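Local coordinates for protein Crov588 (Cafeteriavirus, PDB 6NYR) that is of unknown function but folds as a circular leucine-rich-repeat solenoid built from FNIP repeats, an architecture consistent with a binding scaffold, at residues Asn241-Glu246 with Phe262-Thr267; Asn203-Ser208 with Asn225-Ser230; Cys173-Ile178 with Phe196-Thr201; Glu129-Ile134 with Glu150-Lys155. All coordinates share one frame; numbering follows the deposited sequence.

All four contacts join consecutive coils of one solenoid. Interactions 1, 3 and 4 repeat one theme: an asparagine oxygen receives a backbone N-H and, weakly in interaction 1, a glutamine amide from the next coil, over a buried phenylalanine (two side by side in interactions 3 and 4). Their outer positions differ: glutamine and water serve interaction 1, a bent lysine interaction 3, and a lysine–glutamine bond interaction 4. Interaction 2, at the N-V-L-P-N-S corner, is mainly apolar, with no hydrogen bond between its segments; V204 and V226 pack on interaction 3. Isoleucines, leucines and phenylalanines are buried, while the lysines and several amides reach the surface.

Interaction 1. Residues Asn241-Glu246 with Phe262-Thr267; sequences NQQITE and FNQQIT
An asparagine–glutamine contact between equivalent loops of successive coils joins N241-E246 to F262-T267, centred on the side-chain oxygen of N241. This OD1 receives the backbone N-H of N263 at 2.7 Å between N263 N and N241 OD1, with the donor standing well above the carbonyl plane rather than within it. A second, weak hydrogen bond comes from Q264, whose NE2 lies 3.3 Å from N241 OD1. The asparagine reaches these donors because its CG is anti to the backbone N (chi1 -165°), while Q264 bends at chi2 and turns its amide across that of N241, the two planes 53° apart. At the other end of the Q264 amide, OE1 merely rests against Q243 CG at 3.2 Å; what holds it is a hydrogen bond from a water, which in turn accepts from Q243 NE2 at 2.8 Å and from Q265 N at a longer 3.3 Å. One solvent molecule thereby bridges both coils on the exposed side. Inward, the F262 ring presents its edge to the carbonyl of Q242, with CE1 3.5 Å from Q242 O, and the tip of I244 approaches the same carbon more loosely. The polar series continues in both directions, since N241 N is bonded to N219 OD1 and N263 OD1 receives N285 N and Q286 NE2. The two segments follow strands 233-235 and 255-257 respectively, and F262 stacks on F258 while I244 rests on the loop residues L249 and V270.

Interaction 2. Residues Asn203-Ser208 with Asn225-Ser230; sequences NVLPNS and NVLPNS
S230 OG sits between the two turns, 3.1 Å from N207 O and 3.3 Å from S208 C, but its hydrogen bond goes to L209 O, just beyond the first segment. The chi1 of 54° places OG between its own backbone N and carbonyl carbon, which turns the hydroxyl back toward the preceding coil. S208 is tied in a similar way, its OG bonded to N185 O and L187 O, and the backbone oxygen of N229 in turn meets S252 OG. Between the two segments themselves the contact is mainly apolar, with no hydrogen bond across it. P228 turns its ring toward the first segment: CB comes to 3.3 Å from P206 O, while CD packs against the side of L205 at 3.8 Å from L205 CB. Farther inward L205 and L227 lie side by side and point the same way, L205 CD1 being 3.9 Å from L227 CD2. The same CD1 lies 3.5 Å from the backbone oxygen of V226, so it touches both backbone and side chain of the next coil. Both leucines also pack on L212 of strand 211-213. The two N-V-L-P-N-S segments run nearly parallel, 11° apart, with serines tying each turn to the one before. Inward leucines, repeated at the same place in each coil beside the parallel strands, mark a leucine-rich-repeat solenoid, here assembled from FNIP repeats.

Interaction 3. Residues Cys173-Ile178 with Phe196-Thr201; sequences CFNQKI and FNQKIT
Q198 leans from the F196-T201 coil toward C173-I178, and each part of its chain meets something different. CB stays 4.2 Å from Q176 O; CG then settles against the backbone of the other coil, 3.4 Å from K177 CA. An unusual chi1 (-128°) together with a bend at chi2 (40°) turns the amide back toward N175, and NE2 at its tip donates to N175 OD1 at 2.8 Å. The acceptor lies nearly within the plane of the Q198 amide, although the N-H is bent away from a straight line to it. From the opposite face of the N175 amide comes the backbone N-H of N197, at 3.0 Å between N197 N and N175 OD1 and almost straight at 174°. Two donors thus hold one oxygen, each well out of its carbonyl plane. K177 crosses Q198 obliquely; its folded chain carries CE to 3.2 Å from K199 O. Beyond it a water donates to I178 O and, weakly, to K199 O. On the inner side the F174 and F196 rings lie side by side, CE2 of F174 3.8 Å from CD1 of F196, and the F196 edge faces the Q176 carbonyl. The amides also belong to a longer series: N175 N donates to N153 OD1, and N197 OD1 receives N219 N and Q220 NE2. The chemistry implies a two-sided joint, in which paired donors would restrain the rotation of the N175 amide while F174 and F196 pack beneath it.

Interaction 4. Residues Glu129-Ile134 with Glu150-Lys155; sequences EFNQKI and EEFNQK
F130 and F152 make the tight inner half of this contact, lying side by side with nearly parallel planes 9° apart. Only their borders touch, CE2 of F130 3.7 Å from CD1 of F152, so this is no face-to-face stack. F152 also sets its edge against the Q132 carbonyl, its CE1 3.4 Å from Q132 O, and the tip of I134 crosses at 4.0 Å between I134 CD1 and F152 CE1. F126 and F148 stack with F130 and F152 respectively. Above this apolar layer N131 offers OD1 to two donors from opposite faces of its amide: N153 N at 2.7 Å and Q154 NE2 at 3.2 Å. Q154, bent at chi2, is held at both ends, for its OE1 accepts from K133 NZ at 3.2 Å, a bond that comes from well above the carbonyl plane. This grip probably fixes which way round the amide lies.

The outer side is looser. E129 and E151 run alongside one another, and the nearest contact between their side chains is E129 OE1 to E151 CG at 3.7 Å; their charged oxygens do not meet, and the like charges would probably repel mildly. At the other end a water donates to both I134 O and K155 O, joining the two backbones without direct contact. N131 N donates to N109 OD1, so the pattern passes from coil to coil. An asparagine series above packed phenylalanines recalls the asparagine rows and phenylalanine spines of many leucine-rich-repeat proteins.

Interaction 1. Residues Asn241-Glu246 with Phe262-Thr267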
# COMPACT_ATOMS: atom_id res chain seq x y z
N ASN A 241 -0.52 22.14 -23.49
CA ASN A 241 -1.75 22.18 -24.25
C ASN A 241 -1.48 22.75 -25.64
O ASN A 241 -2.00 23.79 -26.04
CB ASN A 241 -2.82 22.99 -23.52
CG ASN A 241 -4.21 22.77 -24.07
OD1 ASN A 241 -4.47 21.77 -24.75
ND2 ASN A 241 -5.12 23.70 -23.79
N GLN A 242 -0.62 22.08 -26.40
CA GLN A 242 -0.31 22.48 -27.77
C GLN A 242 -0.75 21.39 -28.73
O GLN A 242 -0.79 20.21 -28.38
CB GLN A 242 1.19 22.73 -27.96
CG GLN A 242 1.73 23.87 -27.13
CD GLN A 242 1.13 25.20 -27.53
OE1 GLN A 242 1.02 25.52 -28.72
NE2 GLN A 242 0.71 25.98 -26.54
N GLN A 243 -1.09 21.80 -29.96
CA GLN A 243 -1.47 20.82 -30.97
C GLN A 243 -0.29 19.95 -31.38
O GLN A 243 0.83 20.43 -31.54
CB GLN A 243 -2.07 21.49 -32.20
CG GLN A 243 -3.57 21.64 -32.12
CD GLN A 243 -4.22 21.67 -33.50
OE1 GLN A 243 -3.54 21.71 -34.52
NE2 GLN A 243 -5.55 21.58 -33.53
N ILE A 244 -0.58 18.67 -31.58
CA ILE A 244 0.39 17.69 -32.05
C ILE A 244 -0.04 17.28 -33.45
O ILE A 244 -1.07 16.63 -33.64
CB ILE A 244 0.46 16.47 -31.12
CG1 ILE A 244 0.79 16.93 -29.70
CG2 ILE A 244 1.50 15.49 -31.62
CD1 ILE A 244 0.84 15.82 -28.68
N THR A 245 0.77 17.67 -34.44
CA THR A 245 0.44 17.43 -35.83
C THR A 245 1.11 16.14 -36.31
O THR A 245 1.62 15.35 -35.51
CB THR A 245 0.86 18.63 -36.67
OG1 THR A 245 2.28 18.82 -36.56
CG2 THR A 245 0.15 19.89 -36.18
N GLU A 246 1.08 15.89 -37.61
CA GLU A 246 1.64 14.67 -38.18
C GLU A 246 3.15 14.63 -38.01
O GLU A 246 3.83 15.67 -38.06
CB GLU A 246 1.27 14.59 -39.66
CG GLU A 246 1.18 13.19 -40.23
CD GLU A 246 0.55 13.17 -41.62
OE1 GLU A 246 -0.24 14.09 -41.93
OE2 GLU A 246 0.86 12.25 -42.40
N PHE A 262 -4.18 19.39 -21.36
CA PHE A 262 -4.21 19.09 -22.78
C PHE A 262 -5.64 18.86 -23.24
O PHE A 262 -6.33 17.98 -22.73
CB PHE A 262 -3.37 17.87 -23.12
CG PHE A 262 -3.43 17.49 -24.57
CD1 PHE A 262 -2.58 18.08 -25.49
CD2 PHE A 262 -4.36 16.58 -25.02
CE1 PHE A 262 -2.64 17.74 -26.83
CE2 PHE A 262 -4.43 16.23 -26.36
CZ PHE A 262 -3.57 16.81 -27.26
N ASN A 263 -6.09 19.64 -24.23
CA ASN A 263 -7.45 19.56 -24.72
C ASN A 263 -7.47 19.98 -26.20
O ASN A 263 -8.19 20.88 -26.62
CB ASN A 263 -8.37 20.43 -23.88
CG ASN A 263 -9.84 20.16 -24.14
OD1 ASN A 263 -10.19 19.15 -24.76
ND2 ASN A 263 -10.70 21.04 -23.67
N GLN A 264 -6.65 19.31 -27.01
CA GLN A 264 -6.54 19.59 -28.43
C GLN A 264 -7.11 18.43 -29.24
O GLN A 264 -7.10 17.28 -28.80
CB GLN A 264 -5.09 19.83 -28.84
CG GLN A 264 -4.45 21.04 -28.19
CD GLN A 264 -5.14 22.34 -28.56
OE1 GLN A 264 -5.52 22.56 -29.72
NE2 GLN A 264 -5.32 23.21 -27.58
N GLN A 265 -7.61 18.76 -30.43
CA GLN A 265 -8.06 17.73 -31.36
C GLN A 265 -6.87 16.90 -31.82
O GLN A 265 -5.78 17.42 -32.05
CB GLN A 265 -8.75 18.36 -32.56
CG GLN A 265 -10.04 19.09 -32.26
CD GLN A 265 -10.50 19.93 -33.44
OE1 GLN A 265 -9.87 19.93 -34.50
NE2 GLN A 265 -11.61 20.65 -33.26
N ILE A 266 -7.09 15.60 -31.97
CA ILE A 266 -6.08 14.68 -32.51
C ILE A 266 -6.64 14.11 -33.80
O ILE A 266 -7.66 13.41 -33.79
CB ILE A 266 -5.72 13.57 -31.52
CG1 ILE A 266 -5.26 14.17 -30.19
CG2 ILE A 266 -4.63 12.68 -32.09
CD1 ILE A 266 -4.98 13.15 -29.11
N THR A 267 -5.97 14.40 -34.91
CA THR A 267 -6.39 13.92 -36.22
C THR A 267 -5.64 12.63 -36.55
O THR A 267 -5.00 12.02 -35.68
CB THR A 267 -6.15 15.00 -37.27
OG1 THR A 267 -4.74 15.15 -37.50
CG2 THR A 267 -6.73 16.33 -36.82
O HOH W 1 -7.61 21.80 -31.66

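Interaction 2. Residues Asn203-Ser208 with Asn225-Ser230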
# COMPACT_ATOMS: atom_id res chain seq x y z
N ASN A 203 17.71 18.54 -32.99
CA ASN A 203 19.09 18.22 -32.65
C ASN A 203 19.44 18.62 -31.22
O ASN A 203 20.62 18.81 -30.89
CB ASN A 203 20.07 18.88 -33.63
CG ASN A 203 19.85 18.42 -35.06
OD1 ASN A 203 19.69 17.23 -35.32
ND2 ASN A 203 19.85 19.37 -35.98
N VAL A 204 18.43 18.76 -30.36
CA VAL A 204 18.64 19.01 -28.95
C VAL A 204 18.49 17.74 -28.12
O VAL A 204 19.29 17.48 -27.23
CB VAL A 204 17.67 20.11 -28.46
CG1 VAL A 204 17.72 20.24 -26.95
CG2 VAL A 204 18.00 21.44 -29.14
N LEU A 205 17.46 16.95 -28.40
CA LEU A 205 17.28 15.68 -27.72
C LEU A 205 18.14 14.61 -28.38
O LEU A 205 18.10 14.45 -29.60
CB LEU A 205 15.81 15.27 -27.74
CG LEU A 205 14.88 16.21 -26.97
CD1 LEU A 205 13.43 15.78 -27.12
CD2 LEU A 205 15.28 16.29 -25.50
N PRO A 206 18.93 13.86 -27.61
CA PRO A 206 19.87 12.92 -28.22
C PRO A 206 19.18 11.69 -28.79
O PRO A 206 18.03 11.38 -28.48
CB PRO A 206 20.80 12.53 -27.06
CG PRO A 206 19.96 12.71 -25.84
CD PRO A 206 19.02 13.86 -26.13
N ASN A 207 19.92 10.98 -29.64
CA ASN A 207 19.42 9.83 -30.38
C ASN A 207 19.19 8.61 -29.51
O ASN A 207 18.78 7.57 -30.03
CB ASN A 207 20.43 9.45 -31.47
CG ASN A 207 21.70 8.83 -30.89
OD1 ASN A 207 22.01 9.00 -29.71
ND2 ASN A 207 22.44 8.11 -31.73
N SER A 208 19.43 8.71 -28.20
CA SER A 208 19.33 7.58 -27.31
C SER A 208 18.24 7.72 -26.26
O SER A 208 18.05 6.79 -25.46
CB SER A 208 20.68 7.36 -26.60
OG SER A 208 21.12 8.58 -26.01
N ASN A 225 10.63 16.16 -35.97
CA ASN A 225 12.04 15.81 -35.85
C ASN A 225 12.69 16.41 -34.61
O ASN A 225 13.91 16.58 -34.57
CB ASN A 225 12.81 16.22 -37.10
CG ASN A 225 12.31 15.52 -38.35
OD1 ASN A 225 11.94 16.16 -39.34
ND2 ASN A 225 12.29 14.19 -38.32
N VAL A 226 11.89 16.75 -33.60
CA VAL A 226 12.43 17.16 -32.31
C VAL A 226 12.55 15.96 -31.37
O VAL A 226 13.52 15.84 -30.63
CB VAL A 226 11.55 18.26 -31.70
CG1 VAL A 226 12.06 18.64 -30.32
CG2 VAL A 226 11.51 19.48 -32.61
N LEU A 227 11.57 15.07 -31.40
CA LEU A 227 11.55 13.88 -30.56
C LEU A 227 12.32 12.76 -31.24
O LEU A 227 12.05 12.44 -32.41
CB LEU A 227 10.12 13.44 -30.31
CG LEU A 227 9.24 14.42 -29.52
CD1 LEU A 227 7.81 13.94 -29.42
CD2 LEU A 227 9.83 14.61 -28.12
N PRO A 228 13.29 12.15 -30.56
CA PRO A 228 14.12 11.13 -31.22
C PRO A 228 13.35 9.85 -31.48
O PRO A 228 12.38 9.51 -30.78
CB PRO A 228 15.27 10.90 -30.23
CG PRO A 228 14.72 11.32 -28.90
CD PRO A 228 13.74 12.42 -29.17
N ASN A 229 13.80 9.11 -32.50
CA ASN A 229 13.17 7.85 -32.88
C ASN A 229 13.43 6.73 -31.88
O ASN A 229 13.01 5.60 -32.13
CB ASN A 229 13.64 7.42 -34.27
CG ASN A 229 12.98 8.22 -35.38
OD1 ASN A 229 11.82 8.60 -35.28
ND2 ASN A 229 13.73 8.46 -36.46
N SER A 230 14.11 7.00 -30.77
CA SER A 230 14.30 6.01 -29.72
C SER A 230 13.28 6.14 -28.60
O SER A 230 13.14 5.21 -27.79
CB SER A 230 15.71 6.12 -29.12
OG SER A 230 15.98 7.44 -28.68

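Interaction 3. Residues Cys173-Ile178 with Phe196-Thr201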
# COMPACT_ATOMS: atom_id res chain seq x y z
N CYS A 173 12.87 24.65 -9.89
CA CYS A 173 13.16 26.00 -10.35
C CYS A 173 13.90 26.04 -11.68
O CYS A 173 13.98 27.10 -12.29
CB CYS A 173 13.97 26.76 -9.29
SG CYS A 173 13.05 27.21 -7.80
N PHE A 174 14.46 24.92 -12.13
CA PHE A 174 15.22 24.95 -13.37
C PHE A 174 14.32 25.41 -14.52
O PHE A 174 13.27 24.82 -14.78
CB PHE A 174 15.80 23.59 -13.71
CG PHE A 174 16.57 23.60 -15.00
CD1 PHE A 174 17.83 24.17 -15.05
CD2 PHE A 174 16.03 23.07 -16.16
CE1 PHE A 174 18.54 24.20 -16.23
CE2 PHE A 174 16.74 23.10 -17.35
CZ PHE A 174 18.00 23.67 -17.38
N ASN A 175 14.76 26.47 -15.21
CA ASN A 175 14.05 26.98 -16.37
C ASN A 175 15.02 27.74 -17.25
O ASN A 175 14.90 28.96 -17.42
CB ASN A 175 12.87 27.86 -15.95
CG ASN A 175 12.00 28.27 -17.13
OD1 ASN A 175 12.01 27.62 -18.18
ND2 ASN A 175 11.25 29.34 -16.96
N GLN A 176 16.02 27.04 -17.80
CA GLN A 176 16.96 27.63 -18.74
C GLN A 176 16.90 26.89 -20.07
O GLN A 176 16.62 25.69 -20.11
CB GLN A 176 18.40 27.61 -18.21
CG GLN A 176 18.64 28.42 -16.95
CD GLN A 176 18.49 29.91 -17.17
OE1 GLN A 176 18.79 30.44 -18.25
NE2 GLN A 176 18.01 30.61 -16.14
N LYS A 177 17.19 27.61 -21.15
CA LYS A 177 17.19 27.01 -22.48
C LYS A 177 18.21 25.89 -22.55
O LYS A 177 19.28 25.95 -21.93
CB LYS A 177 17.48 28.08 -23.53
CG LYS A 177 17.43 27.60 -24.97
CD LYS A 177 16.10 26.96 -25.32
CE LYS A 177 16.10 26.41 -26.75
NZ LYS A 177 15.89 27.46 -27.78
N ILE A 178 17.87 24.84 -23.30
CA ILE A 178 18.77 23.74 -23.60
C ILE A 178 19.00 23.73 -25.10
O ILE A 178 18.06 23.54 -25.88
CB ILE A 178 18.20 22.39 -23.13
CG1 ILE A 178 18.16 22.36 -21.60
CG2 ILE A 178 19.01 21.23 -23.69
CD1 ILE A 178 17.47 21.15 -21.03
N PHE A 196 10.23 24.37 -15.79
CA PHE A 196 10.82 24.35 -17.11
C PHE A 196 9.74 24.59 -18.16
O PHE A 196 8.83 23.78 -18.33
CB PHE A 196 11.52 23.02 -17.39
CG PHE A 196 12.10 22.95 -18.77
CD1 PHE A 196 13.33 23.53 -19.05
CD2 PHE A 196 11.40 22.34 -19.80
CE1 PHE A 196 13.86 23.48 -20.33
CE2 PHE A 196 11.93 22.29 -21.08
CZ PHE A 196 13.15 22.86 -21.34
N ASN A 197 9.86 25.71 -18.89
CA ASN A 197 8.92 26.08 -19.95
C ASN A 197 9.74 26.78 -21.04
O ASN A 197 9.60 27.97 -21.31
CB ASN A 197 7.79 26.97 -19.42
CG ASN A 197 6.71 27.21 -20.45
OD1 ASN A 197 6.61 26.48 -21.45
ND2 ASN A 197 5.89 28.22 -20.23
N GLN A 198 10.62 26.01 -21.67
CA GLN A 198 11.57 26.51 -22.65
C GLN A 198 11.39 25.72 -23.94
O GLN A 198 11.11 24.52 -23.91
CB GLN A 198 13.00 26.37 -22.11
CG GLN A 198 13.87 27.62 -22.16
CD GLN A 198 13.13 28.89 -21.79
OE1 GLN A 198 12.98 29.78 -22.63
NE2 GLN A 198 12.66 28.98 -20.56
N LYS A 199 11.54 26.40 -25.08
CA LYS A 199 11.43 25.73 -26.36
C LYS A 199 12.46 24.61 -26.48
O LYS A 199 13.56 24.69 -25.93
CB LYS A 199 11.61 26.72 -27.51
CG LYS A 199 10.39 27.59 -27.81
CD LYS A 199 10.76 28.73 -28.75
CE LYS A 199 9.54 29.44 -29.32
NZ LYS A 199 8.57 29.89 -28.28
N ILE A 200 12.07 23.55 -27.18
CA ILE A 200 12.97 22.45 -27.52
C ILE A 200 12.98 22.33 -29.04
O ILE A 200 11.94 22.06 -29.65
CB ILE A 200 12.55 21.13 -26.86
CG1 ILE A 200 12.61 21.28 -25.35
CG2 ILE A 200 13.44 19.99 -27.34
CD1 ILE A 200 12.34 20.02 -24.58
N THR A 201 14.15 22.53 -29.64
CA THR A 201 14.28 22.51 -31.09
C THR A 201 14.94 21.21 -31.54
O THR A 201 15.24 20.32 -30.75
CB THR A 201 15.08 23.72 -31.57
OG1 THR A 201 16.41 23.66 -31.03
CG2 THR A 201 14.42 25.02 -31.14
O HOH W 2 15.93 23.44 -28.15

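Interaction 4. Residues Glu129-Ile134 with Glu150-Lys155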
# COMPACT_ATOMS: atom_id res chain seq x y z
N GLU A 129 18.92 23.67 -1.69
CA GLU A 129 19.25 25.08 -1.87
C GLU A 129 20.36 25.32 -2.88
O GLU A 129 20.61 26.49 -3.23
CB GLU A 129 19.64 25.70 -0.52
CG GLU A 129 18.54 25.62 0.53
CD GLU A 129 17.27 26.33 0.10
OE1 GLU A 129 17.37 27.43 -0.48
OE2 GLU A 129 16.17 25.78 0.33
N PHE A 130 21.02 24.28 -3.38
CA PHE A 130 22.11 24.50 -4.32
C PHE A 130 21.60 25.20 -5.57
O PHE A 130 20.63 24.75 -6.20
CB PHE A 130 22.77 23.18 -4.71
CG PHE A 130 23.85 23.34 -5.74
CD1 PHE A 130 25.14 23.66 -5.36
CD2 PHE A 130 23.58 23.17 -7.09
CE1 PHE A 130 26.14 23.81 -6.31
CE2 PHE A 130 24.57 23.32 -8.04
CZ PHE A 130 25.85 23.64 -7.65
N ASN A 131 22.27 26.28 -5.95
CA ASN A 131 21.91 27.05 -7.13
C ASN A 131 23.12 27.85 -7.59
O ASN A 131 23.06 29.09 -7.66
CB ASN A 131 20.73 27.97 -6.84
CG ASN A 131 20.22 28.66 -8.09
OD1 ASN A 131 20.47 28.21 -9.20
ND2 ASN A 131 19.51 29.77 -7.91
N GLN A 132 24.22 27.16 -7.88
CA GLN A 132 25.46 27.78 -8.33
C GLN A 132 25.84 27.24 -9.70
O GLN A 132 25.44 26.14 -10.10
CB GLN A 132 26.60 27.52 -7.34
CG GLN A 132 26.36 28.10 -5.96
CD GLN A 132 26.19 29.60 -5.99
OE1 GLN A 132 26.87 30.31 -6.75
NE2 GLN A 132 25.27 30.11 -5.18
N LYS A 133 26.64 28.02 -10.42
CA LYS A 133 26.99 27.68 -11.79
C LYS A 133 27.91 26.46 -11.83
O LYS A 133 28.67 26.20 -10.89
CB LYS A 133 27.64 28.87 -12.48
CG LYS A 133 26.79 30.14 -12.37
CD LYS A 133 27.34 31.30 -13.18
CE LYS A 133 26.29 32.42 -13.29
NZ LYS A 133 25.64 32.73 -11.98
N ILE A 134 27.80 25.70 -12.92
CA ILE A 134 28.61 24.51 -13.15
C ILE A 134 29.25 24.64 -14.52
O ILE A 134 28.54 24.74 -15.53
CB ILE A 134 27.77 23.23 -13.08
CG1 ILE A 134 27.00 23.14 -11.77
CG2 ILE A 134 28.67 22.00 -13.25
CD1 ILE A 134 25.91 22.09 -11.79
N GLU A 150 15.69 21.66 -5.63
CA GLU A 150 14.58 22.55 -5.92
C GLU A 150 15.05 23.86 -6.54
O GLU A 150 14.44 24.35 -7.50
CB GLU A 150 13.80 22.87 -4.64
CG GLU A 150 12.94 21.78 -4.07
CD GLU A 150 12.11 22.29 -2.89
OE1 GLU A 150 12.11 23.52 -2.65
OE2 GLU A 150 11.47 21.47 -2.20
N GLU A 151 16.11 24.44 -6.00
CA GLU A 151 16.44 25.83 -6.28
C GLU A 151 17.35 26.01 -7.48
O GLU A 151 17.54 27.15 -7.92
CB GLU A 151 17.10 26.47 -5.05
CG GLU A 151 16.17 26.63 -3.86
CD GLU A 151 14.92 27.42 -4.20
OE1 GLU A 151 15.02 28.36 -5.02
OE2 GLU A 151 13.84 27.09 -3.67
N PHE A 152 17.91 24.94 -8.02
CA PHE A 152 18.88 25.09 -9.09
C PHE A 152 18.22 25.71 -10.32
O PHE A 152 17.24 25.17 -10.85
CB PHE A 152 19.49 23.75 -9.47
CG PHE A 152 20.51 23.85 -10.56
CD1 PHE A 152 21.77 24.33 -10.29
CD2 PHE A 152 20.20 23.48 -11.86
CE1 PHE A 152 22.72 24.44 -11.28
CE2 PHE A 152 21.14 23.58 -12.86
CZ PHE A 152 22.40 24.06 -12.57
N ASN A 153 18.77 26.82 -10.78
CA ASN A 153 18.32 27.46 -12.00
C ASN A 153 19.49 28.20 -12.64
O ASN A 153 19.50 29.42 -12.77
CB ASN A 153 17.14 28.39 -11.74
CG ASN A 153 16.51 28.90 -13.02
OD1 ASN A 153 16.73 28.34 -14.09
ND2 ASN A 153 15.74 29.97 -12.91
N GLN A 154 20.52 27.45 -13.05
CA GLN A 154 21.68 28.02 -13.72
C GLN A 154 21.82 27.39 -15.10
O GLN A 154 21.38 26.26 -15.34
CB GLN A 154 22.97 27.79 -12.91
CG GLN A 154 22.96 28.46 -11.55
CD GLN A 154 22.79 29.97 -11.64
OE1 GLN A 154 23.31 30.61 -12.56
NE2 GLN A 154 22.05 30.53 -10.71
N LYS A 155 22.44 28.13 -16.02
CA LYS A 155 22.59 27.65 -17.38
C LYS A 155 23.47 26.40 -17.41
O LYS A 155 24.40 26.25 -16.62
CB LYS A 155 23.19 28.74 -18.27
CG LYS A 155 22.24 29.89 -18.60
CD LYS A 155 22.99 31.15 -19.01
CE LYS A 155 22.02 32.28 -19.36
NZ LYS A 155 22.71 33.58 -19.55
O HOH W 3 27.24 25.38 -17.63